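Local coordinates for protein lysyl-trna-dependent l-ysyl-phosphatidylgycerol synthase (Bacillus licheniformis, PDB 4V36) that transfers lysine from lysyl-tRNA to phosphatidylglycerol, making the membrane lipid lysyl-phosphatidylglycerol, a modification associated with bacterial resistance, at residues A[30-35]-A[66-71]; A[93-98]-A[180-185]. One frame throughout, in Å; residues are numbered along the deposited sequence.

Contact 1: A[30-35]-A[66-71]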
loop_
_atom_site.group_PDB
_atom_site.type_symbol
_atom_site.label_atom_id
_atom_site.label_comp_id
_atom_site.label_asym_id
_atom_site.label_seq_id
_atom_site.Cartn_x
_atom_site.Cartn_y
_atom_site.Cartn_z
ATOM N N ALA A 30 2.115 7.523 2.442
ATOM C CA ALA A 30 1.681 6.516 1.481
ATOM C C ALA A 30 0.669 5.535 2.069
ATOM O O ALA A 30 -0.173 4.997 1.351
ATOM C CB ALA A 30 2.885 5.761 0.938
ATOM N N LEU A 31 0.752 5.308 3.374
ATOM C CA LEU A 31 -0.081 4.304 4.025
ATOM C C LEU A 31 -1.182 4.931 4.875
ATOM O O LEU A 31 -1.887 4.233 5.605
ATOM C CB LEU A 31 0.786 3.387 4.888
ATOM C CG LEU A 31 1.971 2.730 4.177
ATOM C CD1 LEU A 31 2.907 2.074 5.181
ATOM C CD2 LEU A 31 1.489 1.714 3.152
ATOM N N SER A 32 -1.328 6.247 4.773
ATOM C CA SER A 32 -2.291 6.983 5.590
ATOM C C SER A 32 -3.737 6.625 5.259
ATOM O O SER A 32 -4.582 6.532 6.151
ATOM C CB SER A 32 -2.084 8.490 5.425
ATOM O OG SER A 32 -0.782 8.875 5.825
ATOM N N HIS A 33 -4.016 6.424 3.974
ATOM C CA HIS A 33 -5.376 6.156 3.519
ATOM C C HIS A 33 -5.898 4.817 4.035
ATOM O O HIS A 33 -7.107 4.605 4.120
ATOM C CB HIS A 33 -5.442 6.190 1.991
ATOM C CG HIS A 33 -6.838 6.198 1.448
ATOM N ND1 HIS A 33 -7.409 5.102 0.839
ATOM C CD2 HIS A 33 -7.780 7.172 1.428
ATOM C CE1 HIS A 33 -8.639 5.400 0.463
ATOM N NE2 HIS A 33 -8.890 6.650 0.809
ATOM N N LEU A 34 -4.985 3.919 4.389
ATOM C CA LEU A 34 -5.361 2.596 4.879
ATOM C C LEU A 34 -6.040 2.655 6.247
ATOM O O LEU A 34 -6.578 1.656 6.724
ATOM C CB LEU A 34 -4.134 1.686 4.946
ATOM C CG LEU A 34 -3.567 1.275 3.588
ATOM C CD1 LEU A 34 -2.334 0.407 3.759
ATOM C CD2 LEU A 34 -4.627 0.556 2.771
ATOM N N GLY A 35 -6.015 3.828 6.870
ATOM C CA GLY A 35 -6.674 4.023 8.148
ATOM C C GLY A 35 -8.189 4.008 8.037
ATOM O O GLY A 35 -8.890 3.896 9.041
ATOM N N ASP A 66 5.558 5.409 8.663
ATOM C CA ASP A 66 5.946 6.571 9.451
ATOM C C ASP A 66 4.696 7.317 9.917
ATOM O O ASP A 66 3.603 7.061 9.414
ATOM C CB ASP A 66 6.857 7.489 8.628
ATOM C CG ASP A 66 8.197 6.852 8.317
ATOM O OD1 ASP A 66 9.033 6.747 9.240
ATOM O OD2 ASP A 66 8.418 6.464 7.150
ATOM N N PRO A 67 4.846 8.228 10.895
ATOM C CA PRO A 67 3.682 9.017 11.315
ATOM C C PRO A 67 3.112 9.879 10.190
ATOM O O PRO A 67 3.799 10.151 9.206
ATOM C CB PRO A 67 4.243 9.899 12.436
ATOM C CG PRO A 67 5.405 9.142 12.963
ATOM C CD PRO A 67 6.008 8.458 11.772
ATOM N N SER A 68 1.859 10.296 10.340
ATOM C CA SER A 68 1.223 11.183 9.374
ATOM C C SER A 68 1.106 12.585 9.959
ATOM O O SER A 68 1.032 12.750 11.175
ATOM C CB SER A 68 -0.157 10.656 8.978
ATOM O OG SER A 68 -0.071 9.347 8.440
ATOM N N GLY A 69 1.093 13.593 9.092
ATOM C CA GLY A 69 0.946 14.968 9.532
ATOM C C GLY A 69 2.215 15.787 9.394
ATOM O O GLY A 69 3.025 15.545 8.501
ATOM N N ARG A 70 2.382 16.762 10.283
ATOM C CA ARG A 70 3.542 17.649 10.252
ATOM C C ARG A 70 4.797 16.937 10.747
ATOM O O ARG A 70 4.829 16.419 11.864
ATOM C CB ARG A 70 3.281 18.900 11.092
ATOM N N GLU A 71 5.832 16.930 9.912
ATOM C CA GLU A 71 7.069 16.212 10.208
ATOM C C GLU A 71 7.802 16.770 11.424
ATOM O O GLU A 71 8.616 16.079 12.037
ATOM C CB GLU A 71 7.996 16.240 8.991
ATOM C CG GLU A 71 7.379 15.667 7.726
ATOM C CD GLU A 71 8.352 15.649 6.563
ATOM O OE1 GLU A 71 9.541 15.963 6.777
ATOM O OE2 GLU A 71 7.926 15.319 5.435
#
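No flat group spans the meeting of S32 with S68; the nearby rings point elsewhere. The H33 imidazole meets the rings of F36 and Y190, its plane inclined to theirs by about 60° and 50°, and the P67 ring packs on F74, V77 and I78 of helix 74-87. What crosses between residues 30-35 and 66-71 is a pair of hydroxyls, tip to tip: S32 OG and S68 OG lie 2.8 Å apart in a hydrogen bond that either could donate.

Both serines point their CB toward the partner segment and place OG anti to the carbonyl carbon, next to their own backbone N (chi1 near -60° in both). With both hydroxyls reaching inward, so short a side chain is enough to span CA atoms 6.7 Å apart. S32 OG also accepts the backbone N-H of N29, whose OD1 in turn takes the N-H of L31 in an Asx turn, so the loop's own backbone holds the S32 hydroxyl in place as it meets S68. The backbone O of S32 receives G35 N at 3.1 Å in the 3-10 turn, and Q53 NE2 besides. The backbone of S68 bonds to L51 in the neighbouring strand 50-57.

L23 of helix 16-25 touches both serines and F22 touches S68, so the bond is buried beneath apolar side chains. Serine suits such a place, being small enough to be enclosed. One proton serves the bond between the hydroxyls, and the N29 N-H gives S32 OG a second partner; a single neutral polar link thus joins the loop to the end of strand 60-69.

Contact 2: A[93-98]-A[180-185]. With LYN (2,6-diamino-hexanoic acid amide), chain C.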
loop_
_atom_site.group_PDB
_atom_site.type_symbol
_atom_site.label_atom_id
_atom_site.label_comp_id
_atom_site.label_asym_id
_atom_site.label_seq_id
_atom_site.Cartn_x
_atom_site.Cartn_y
_atom_site.Cartn_z
ATOM N N ILE A 93 6.832 -2.311 17.119
ATOM C CA ILE A 93 7.426 -2.597 15.821
ATOM C C ILE A 93 6.919 -1.602 14.778
ATOM O O ILE A 93 5.733 -1.278 14.748
ATOM C CB ILE A 93 7.101 -4.034 15.364
ATOM C CG1 ILE A 93 7.436 -5.035 16.471
ATOM C CG2 ILE A 93 7.846 -4.373 14.083
ATOM C CD1 ILE A 93 6.879 -6.422 16.233
ATOM N N PHE A 94 7.822 -1.111 13.936
ATOM C CA PHE A 94 7.443 -0.200 12.862
ATOM C C PHE A 94 7.573 -0.892 11.508
ATOM O O PHE A 94 8.639 -1.399 11.159
ATOM C CB PHE A 94 8.298 1.069 12.900
ATOM C CG PHE A 94 8.101 1.896 14.141
ATOM C CD1 PHE A 94 8.857 1.658 15.278
ATOM C CD2 PHE A 94 7.157 2.907 14.171
ATOM C CE1 PHE A 94 8.675 2.415 16.420
ATOM C CE2 PHE A 94 6.970 3.668 15.311
ATOM C CZ PHE A 94 7.731 3.420 16.437
ATOM N N TYR A 95 6.484 -0.903 10.747
ATOM C CA TYR A 95 6.444 -1.633 9.487
ATOM C C TYR A 95 6.336 -0.705 8.278
ATOM O O TYR A 95 5.462 0.159 8.222
ATOM C CB TYR A 95 5.279 -2.624 9.500
ATOM C CG TYR A 95 5.094 -3.376 8.205
ATOM C CD1 TYR A 95 6.042 -4.291 7.767
ATOM C CD2 TYR A 95 3.962 -3.181 7.426
ATOM C CE1 TYR A 95 5.871 -4.984 6.582
ATOM C CE2 TYR A 95 3.782 -3.869 6.243
ATOM C CZ TYR A 95 4.739 -4.769 5.824
ATOM O OH TYR A 95 4.561 -5.453 4.644
ATOM N N GLN A 96 7.234 -0.907 7.316
ATOM C CA GLN A 96 7.302 -0.116 6.086
ATOM C C GLN A 96 7.534 1.372 6.335
ATOM O O GLN A 96 6.744 2.214 5.908
ATOM C CB GLN A 96 6.035 -0.304 5.244
ATOM C CG GLN A 96 5.934 -1.660 4.569
ATOM C CD GLN A 96 4.939 -1.671 3.426
ATOM O OE1 GLN A 96 4.666 -0.638 2.817
ATOM N NE2 GLN A 96 4.391 -2.843 3.129
ATOM N N ILE A 97 8.628 1.689 7.020
ATOM C CA ILE A 97 9.070 3.071 7.151
ATOM C C ILE A 97 10.073 3.369 6.044
ATOM O O ILE A 97 10.510 2.460 5.339
ATOM C CB ILE A 97 9.714 3.349 8.521
ATOM C CG1 ILE A 97 11.073 2.652 8.626
ATOM C CG2 ILE A 97 8.783 2.916 9.644
ATOM C CD1 ILE A 97 11.827 2.972 9.895
ATOM N N GLU A 98 10.438 4.637 5.892
ATOM C CA GLU A 98 11.369 5.029 4.842
ATOM C C GLU A 98 12.722 5.431 5.423
ATOM O O GLU A 98 12.831 5.734 6.612
ATOM C CB GLU A 98 10.781 6.168 4.008
ATOM C CG GLU A 98 9.474 5.802 3.319
ATOM C CD GLU A 98 8.947 6.908 2.428
ATOM O OE1 GLU A 98 9.702 7.862 2.150
ATOM O OE2 GLU A 98 7.774 6.823 2.008
ATOM N N GLY A 180 -5.452 -7.683 5.175
ATOM C CA GLY A 180 -5.672 -6.385 5.786
ATOM C C GLY A 180 -4.425 -5.682 6.283
ATOM O O GLY A 180 -3.321 -5.923 5.790
ATOM N N PHE A 181 -4.621 -4.802 7.262
ATOM C CA PHE A 181 -3.556 -4.000 7.864
ATOM C C PHE A 181 -2.834 -3.128 6.838
ATOM O O PHE A 181 -3.151 -1.948 6.687
ATOM C CB PHE A 181 -2.550 -4.895 8.596
ATOM C CG PHE A 181 -1.497 -4.130 9.344
ATOM C CD1 PHE A 181 -1.834 -3.363 10.447
ATOM C CD2 PHE A 181 -0.171 -4.178 8.946
ATOM C CE1 PHE A 181 -0.868 -2.654 11.139
ATOM C CE2 PHE A 181 0.799 -3.472 9.633
ATOM C CZ PHE A 181 0.450 -2.710 10.731
ATOM N N SER A 182 -1.866 -3.711 6.139
ATOM C CA SER A 182 -1.066 -2.966 5.169
ATOM C C SER A 182 -1.618 -3.099 3.755
ATOM O O SER A 182 -1.117 -2.470 2.823
ATOM C CB SER A 182 0.386 -3.438 5.201
ATOM O OG SER A 182 0.475 -4.807 4.851
ATOM N N LEU A 183 -2.642 -3.929 3.600
ATOM C CA LEU A 183 -3.300 -4.106 2.311
ATOM C C LEU A 183 -4.773 -3.747 2.426
ATOM O O LEU A 183 -5.364 -3.851 3.501
ATOM C CB LEU A 183 -3.144 -5.544 1.810
ATOM C CG LEU A 183 -1.718 -6.046 1.567
ATOM C CD1 LEU A 183 -1.718 -7.520 1.195
ATOM C CD2 LEU A 183 -1.033 -5.224 0.490
ATOM N N GLY A 184 -5.366 -3.321 1.319
ATOM C CA GLY A 184 -6.774 -2.979 1.313
ATOM C C GLY A 184 -7.652 -4.175 1.014
ATOM O O GLY A 184 -7.183 -5.197 0.511
ATOM N N PHE A 185 -8.932 -4.048 1.338
ATOM C CA PHE A 185 -9.908 -5.078 1.018
ATOM C C PHE A 185 -11.222 -4.429 0.602
ATOM O O PHE A 185 -11.379 -3.211 0.695
ATOM C CB PHE A 185 -10.117 -6.027 2.203
ATOM C CG PHE A 185 -10.360 -5.331 3.515
ATOM C CD1 PHE A 185 -11.637 -4.941 3.884
ATOM C CD2 PHE A 185 -9.311 -5.084 4.388
ATOM C CE1 PHE A 185 -11.862 -4.307 5.094
ATOM C CE2 PHE A 185 -9.530 -4.451 5.597
ATOM C CZ PHE A 185 -10.807 -4.063 5.951
HETATM N N LYN C . -6.084 -6.114 -4.745
HETATM C CA LYN C . -6.048 -6.366 -3.316
HETATM C CB LYN C . -5.698 -7.830 -3.064
HETATM C CG LYN C . -5.571 -8.146 -1.579
HETATM C CD LYN C . -5.950 -9.595 -1.291
HETATM C CE LYN C . -5.030 -10.572 -2.013
HETATM N NZ LYN C . -5.462 -11.967 -1.730
HETATM C C LYN C . -5.032 -5.472 -2.664
HETATM O O LYN C . -3.949 -5.302 -3.203
HETATM N NT LYN C . -5.343 -4.874 -1.514
HETATM O O HOH W 1 2.405 -5.279 3.078
#
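A type II' beta turn, G180 to L183, leads into the lysine-amide pocket and packs against strand 91-97 of what is probably the first of two GNAT-like halves, in keeping with the acetyltransferase clan of the family. The turn is closed by L183 N donating to G180 O at 3.0 Å. F181 takes its second position with phi at 59°, unusual for a residue with a side chain, and its backbone N-H is bound by D39 OD2.

From the strand, Y95 projects its ring at the turn, with CG anti to the backbone N (chi1 176°). The ring carbon Y95 CD2 meets F181 CE2 at 3.9 Å; it arrives at the edge of the phenylalanine ring, near that ring's plane, while the two side chains cross obliquely. The next carbon toward the hydroxyl, Y95 CE2, has S182 CB 3.6 Å from it, lying at the tyrosine's edge. A face of the same ring is overlaid by CG of Q96, offset toward the rim. The chain turns a corner at Q96, where Q96 and I97 both face Y310 in a G1 beta bulge. F181 is wholly apolar and also touches V62 and L329, whereas tyrosine pairs an apolar ring edge with a hydroxyl that bonds a water.

That hydroxyl, Y95 OH, and S182 OG are 4.1 Å apart, and a water hydrogen-bonds to both, 2.7 Å from Y95 OH and 2.7 Å from S182 OG, lying in the plane of the tyrosine ring. Small S182 thus gives both a close CB contact and a polar arm for the water. Two residues on, the backbone reaches the ligand: G184 O accepts a hydrogen bond from the amide nitrogen NT of the lysine amide at 2.8 Å, with an N-H...O angle of 146°.

Contact 1 closes before contact 2 opens along the chain, and their centres lie 11 Å apart. Both reach the same mixed sheet through neighbouring parallel strands, 60-69 and 91-97, which a beta-alpha-beta crossover connects by way of helix 74-87. Where these strands end, D66 OD2 probably accepts the N-H of E98, at 3.0 Å, while on the loop side L34 CD1 packs against S182 O at 3.3 Å. K40 NZ ties the loops further, binding the carbonyls of both L34 and F181. Loop 30-35 and turn 180-185 thus meet each other beside the shared sheet, and residues 180-185 carry G184 of the lysine-amide pocket.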